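Side-chain contacts in P-granule scaffold (Caenorhabditis japonica, PDB 5W4A), which probably scaffolds the assembly of germ (P) granules, in which mRNA is held repressed, through an N-terminal domain that pairs into a dimer: residues C[192-195]-C[196-200]; C[199-202]-C[203-206]. All blocks are in the same frame, centred on the assembly; numbering follows the deposited sequence.

Contact 1: C[192-195]-C[196-200]; sequences VIRD and NFLNR
Val192 and Asn196 meet one turn apart on helix 187-201, the penultimate helix of this mainly helical N-domain, and the three residue pairs after them repeat the same i to i+4 spacing. Four backbone bonds define the helix here: the N-H of Asn196 reaches Val192 O at 2.8 Å, Phe197 N bonds to Ile193 O, Leu198 N lies 2.8 Å from Arg194 O, and Asn199 N closes on Asp195 O less straightly, with 145° at the hydrogen. Arg194 and Leu198 run alongside each other, CG of the arginine 3.8 Å from CD1 of the leucine. The Arg194 chain is extended through its first two torsions and turns at chi3 (-67°), beyond this methylene contact, before NE bonds to Tyr173 and NH2 forms a salt bridge with Glu182. Leu198 CD1 also lies 3.8 Å from Asp195 OD1, a slanting approach of methyl to carboxylate, while its side chain packs on Ala209 and Arg213 of helix 206-213. Asn196 has CG beside its own backbone N (chi1 -71°), which folds the amide back over the preceding turn and leaves CG 3.3 Å from Val192 O. Its ND2 comes 4.2 Å from Val192 CG1 and is hydrogen-bonded to Asp169 and to the carbonyl of Leu132 in the second subunit. Were Asn196 an alanine, Asp169 and that Leu132 carbonyl would probably lose the amide donor they share, and with it a polar link between the subunits. The chemistry thus differs around the helix: the aliphatic stem of Arg194 and Leu198 serve intrachain packing, whereas Val192, Ile193 and Asn196 reach the second subunit, the asparagine amide tying a carboxylate of one chain to the backbone of the other.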
loop_
_atom_site.group_PDB
_atom_site.type_symbol
_atom_site.label_atom_id
_atom_site.label_comp_id
_atom_site.label_asym_id
_atom_site.label_seq_id
_atom_site.Cartn_x
_atom_site.Cartn_y
_atom_site.Cartn_z
ATOM N N VAL C 192 -1.778 6.643 15.462
ATOM C CA VAL C 192 -0.947 5.509 15.095
ATOM C C VAL C 192 0.288 5.966 14.295
ATOM O O VAL C 192 1.413 5.496 14.527
ATOM C CB VAL C 192 -1.770 4.461 14.315
ATOM C CG1 VAL C 192 -0.856 3.341 13.830
ATOM C CG2 VAL C 192 -2.916 3.935 15.171
ATOM N N ILE C 193 0.095 6.863 13.321
ATOM C CA ILE C 193 1.200 7.381 12.524
ATOM C C ILE C 193 2.214 8.078 13.422
ATOM O O ILE C 193 3.424 7.857 13.300
ATOM C CB ILE C 193 0.691 8.335 11.431
ATOM C CG1 ILE C 193 -0.188 7.571 10.444
ATOM C CG2 ILE C 193 1.858 8.994 10.680
ATOM C CD1 ILE C 193 -0.848 8.431 9.384
ATOM N N ARG C 194 1.720 8.942 14.297
ATOM C CA ARG C 194 2.586 9.627 15.261
ATOM C C ARG C 194 3.367 8.624 16.092
ATOM O O ARG C 194 4.586 8.753 16.270
ATOM C CB ARG C 194 1.756 10.524 16.151
ATOM C CG ARG C 194 2.568 11.348 17.170
ATOM C CD ARG C 194 1.640 12.149 18.081
ATOM N NE ARG C 194 0.907 13.218 17.393
ATOM C CZ ARG C 194 -0.419 13.257 17.174
ATOM N NH1 ARG C 194 -1.233 12.283 17.586
ATOM N NH2 ARG C 194 -0.945 14.298 16.531
ATOM N N ASP C 195 2.682 7.607 16.612
ATOM C CA ASP C 195 3.353 6.618 17.446
ATOM C C ASP C 195 4.382 5.807 16.670
ATOM O O ASP C 195 5.437 5.480 17.219
ATOM C CB ASP C 195 2.327 5.713 18.121
ATOM C CG ASP C 195 1.614 6.406 19.278
ATOM O OD1 ASP C 195 2.088 7.474 19.736
ATOM O OD2 ASP C 195 0.559 5.899 19.729
ATOM N N ASN C 196 4.118 5.483 15.388
ATOM C CA ASN C 196 5.125 4.832 14.549
ATOM C C ASN C 196 6.392 5.683 14.439
ATOM O O ASN C 196 7.510 5.175 14.551
ATOM C CB ASN C 196 4.587 4.568 13.144
ATOM C CG ASN C 196 3.553 3.466 13.112
ATOM O OD1 ASN C 196 3.314 2.739 14.101
ATOM N ND2 ASN C 196 2.913 3.337 11.947
ATOM N N PHE C 197 6.221 6.981 14.211
ATOM C CA PHE C 197 7.371 7.879 14.144
ATOM C C PHE C 197 8.073 7.978 15.499
ATOM O O PHE C 197 9.311 7.844 15.569
ATOM C CB PHE C 197 6.926 9.259 13.659
ATOM C CG PHE C 197 8.034 10.268 13.643
ATOM C CD1 PHE C 197 9.266 9.941 13.107
ATOM C CD2 PHE C 197 7.830 11.540 14.113
ATOM C CE1 PHE C 197 10.330 10.869 13.101
ATOM C CE2 PHE C 197 8.888 12.480 14.077
ATOM C CZ PHE C 197 10.113 12.126 13.561
ATOM N N LEU C 198 7.302 8.186 16.576
ATOM C CA LEU C 198 7.892 8.244 17.923
ATOM C C LEU C 198 8.671 6.963 18.256
ATOM O O LEU C 198 9.707 7.014 18.952
ATOM C CB LEU C 198 6.800 8.515 18.969
ATOM C CG LEU C 198 6.158 9.901 18.982
ATOM C CD1 LEU C 198 4.896 10.003 19.803
ATOM C CD2 LEU C 198 7.196 10.925 19.535
ATOM N N ASN C 199 8.225 5.803 17.769
ATOM C CA ASN C 199 8.941 4.566 18.058
ATOM C C ASN C 199 10.361 4.607 17.507
ATOM O O ASN C 199 11.285 4.059 18.119
ATOM C CB ASN C 199 8.163 3.366 17.502
ATOM C CG ASN C 199 8.914 2.058 17.660
ATOM O OD1 ASN C 199 9.083 1.559 18.772
ATOM N ND2 ASN C 199 9.367 1.499 16.550
ATOM N N ARG C 200 10.562 5.248 16.358
ATOM C CA ARG C 200 11.905 5.418 15.850
ATOM C C ARG C 200 12.630 6.505 16.634
ATOM O O ARG C 200 13.805 6.342 16.978
ATOM C CB ARG C 200 11.893 5.770 14.363
ATOM C CG ARG C 200 11.345 4.688 13.432
ATOM C CD ARG C 200 12.298 3.459 13.277
ATOM N NE ARG C 200 13.710 3.788 13.034
ATOM C CZ ARG C 200 14.273 3.985 11.835
ATOM N NH1 ARG C 200 13.568 3.918 10.697
ATOM N NH2 ARG C 200 15.570 4.253 11.767
#

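Contact 2: C[199-202]-C[203-206]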
loop_
_atom_site.group_PDB
_atom_site.type_symbol
_atom_site.label_atom_id
_atom_site.label_comp_id
_atom_site.label_asym_id
_atom_site.label_seq_id
_atom_site.Cartn_x
_atom_site.Cartn_y
_atom_site.Cartn_z
ATOM N N ASN C 199 8.225 5.803 17.769
ATOM C CA ASN C 199 8.941 4.566 18.058
ATOM C C ASN C 199 10.361 4.607 17.507
ATOM O O ASN C 199 11.285 4.059 18.119
ATOM C CB ASN C 199 8.163 3.366 17.502
ATOM C CG ASN C 199 8.914 2.058 17.660
ATOM O OD1 ASN C 199 9.083 1.559 18.772
ATOM N ND2 ASN C 199 9.367 1.499 16.550
ATOM N N ARG C 200 10.562 5.248 16.358
ATOM C CA ARG C 200 11.905 5.418 15.850
ATOM C C ARG C 200 12.630 6.505 16.634
ATOM O O ARG C 200 13.805 6.342 16.978
ATOM C CB ARG C 200 11.893 5.770 14.363
ATOM C CG ARG C 200 11.345 4.688 13.432
ATOM C CD ARG C 200 12.298 3.459 13.277
ATOM N NE ARG C 200 13.710 3.788 13.034
ATOM C CZ ARG C 200 14.273 3.985 11.835
ATOM N NH1 ARG C 200 13.568 3.918 10.697
ATOM N NH2 ARG C 200 15.570 4.253 11.767
ATOM N N LEU C 201 11.954 7.611 16.931
ATOM C CA LEU C 201 12.607 8.714 17.637
ATOM C C LEU C 201 13.038 8.326 19.031
ATOM O O LEU C 201 14.059 8.816 19.532
ATOM C CB LEU C 201 11.666 9.899 17.770
ATOM C CG LEU C 201 11.553 10.905 16.661
ATOM C CD1 LEU C 201 10.738 12.065 17.232
ATOM C CD2 LEU C 201 12.912 11.385 16.161
ATOM N N ASP C 202 12.231 7.527 19.716
ATOM C CA ASP C 202 12.593 7.170 21.076
ATOM C C ASP C 202 13.995 6.564 21.146
ATOM O O ASP C 202 14.628 6.633 22.203
ATOM C CB ASP C 202 11.555 6.218 21.656
ATOM C CG ASP C 202 10.271 6.925 22.070
ATOM O OD1 ASP C 202 10.280 8.136 22.408
ATOM O OD2 ASP C 202 9.231 6.232 22.087
ATOM N N GLN C 203 14.514 6.006 20.044
ATOM C CA GLN C 203 15.841 5.378 20.043
ATOM C C GLN C 203 16.987 6.303 19.645
ATOM O O GLN C 203 18.153 5.935 19.852
ATOM C CB GLN C 203 15.842 4.170 19.109
ATOM C CG GLN C 203 14.858 3.116 19.526
ATOM C CD GLN C 203 15.144 2.565 20.938
ATOM O OE1 GLN C 203 16.306 2.451 21.355
ATOM N NE2 GLN C 203 14.082 2.229 21.676
ATOM N N THR C 204 16.716 7.476 19.126
ATOM C CA THR C 204 17.796 8.301 18.572
ATOM C C THR C 204 17.775 9.736 19.059
ATOM O O THR C 204 18.834 10.346 19.220
ATOM C CB THR C 204 17.661 8.280 17.057
ATOM O OG1 THR C 204 16.376 8.824 16.695
ATOM C CG2 THR C 204 17.754 6.877 16.535
ATOM N N LYS C 205 16.595 10.298 19.267
ATOM C CA LYS C 205 16.425 11.703 19.620
ATOM C C LYS C 205 15.276 11.773 20.603
ATOM O O LYS C 205 14.207 12.328 20.324
ATOM C CB LYS C 205 16.186 12.581 18.384
ATOM C CG LYS C 205 17.458 12.979 17.618
ATOM C CD LYS C 205 18.512 13.501 18.608
ATOM C CE LYS C 205 19.684 14.281 18.029
ATOM N NZ LYS C 205 20.726 14.406 19.139
ATOM N N PRO C 206 15.494 11.265 21.819
ATOM C CA PRO C 206 14.447 11.343 22.844
ATOM C C PRO C 206 13.940 12.741 23.113
ATOM O O PRO C 206 12.769 12.868 23.467
ATOM C CB PRO C 206 15.127 10.753 24.094
ATOM C CG PRO C 206 16.308 10.034 23.611
ATOM C CD PRO C 206 16.744 10.704 22.339
HETATM O O HOH W 1 11.419 2.634 20.453
#
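Leu201 O receives two backbone donors near the end of helix 187-201. Lys205 N lies 2.9 Å from this oxygen, in the carbonyl plane, whereas Thr204 N, at 3.0 Å, stands 60° out of that plane; both bonds are fairly straight at hydrogen, 163° each. One residue earlier, Gln203 N reaches Arg200 O at 3.2 Å, again from above the carbonyl plane. The two i to i+3 bonds, beside the one i to i+4 bond of Lys205, tighten the backbone into the connection between two helices, and Lys205 then occupies the N-cap position of helix 206-213. Among the side chains, Leu201 CD2 touches Lys205 CB at 4.1 Å, the two chains slanting past one another; the leucine also packs on Leu208, Ala209 and Ile212. Thr204 OG1 sits between its backbone N and carbonyl carbon (chi1 60°) and is hydrogen-bonded to Leu12 O; its 3.6 Å approach to Arg200 O is contact without a bond. The bend of Gln203 at chi2 brings its amide to a water that bridges NE2 (3.0 Å) to Asn199 O, to which the water donates at 2.7 Å. Pro206 CG rests 4.0 Å from Asp202 O, while the Asp202 carboxylate forms a salt bridge with Arg213 further along the second helix.

How the contacts relate
Followed from the N terminus, the chain enters contact 1 midway along helix 187-201 and passes directly into contact 2 at the helix end. The two share Asn199 and Arg200 and follow in sequence order, so they succeed one another rather than nest or cross; their centres are 9 Å apart. Contact 1 closes no loop, since both its segments belong to one helix; contact 2 spans the short connection to helix 206-213. That last helix packs back on both: Ala209, Ile212 and Arg213 each touch residues of the two contacts. The N-terminal region joins through Glu10, paired with the shared Arg200, and through Leu12, while the second subunit meets contact 1 alone.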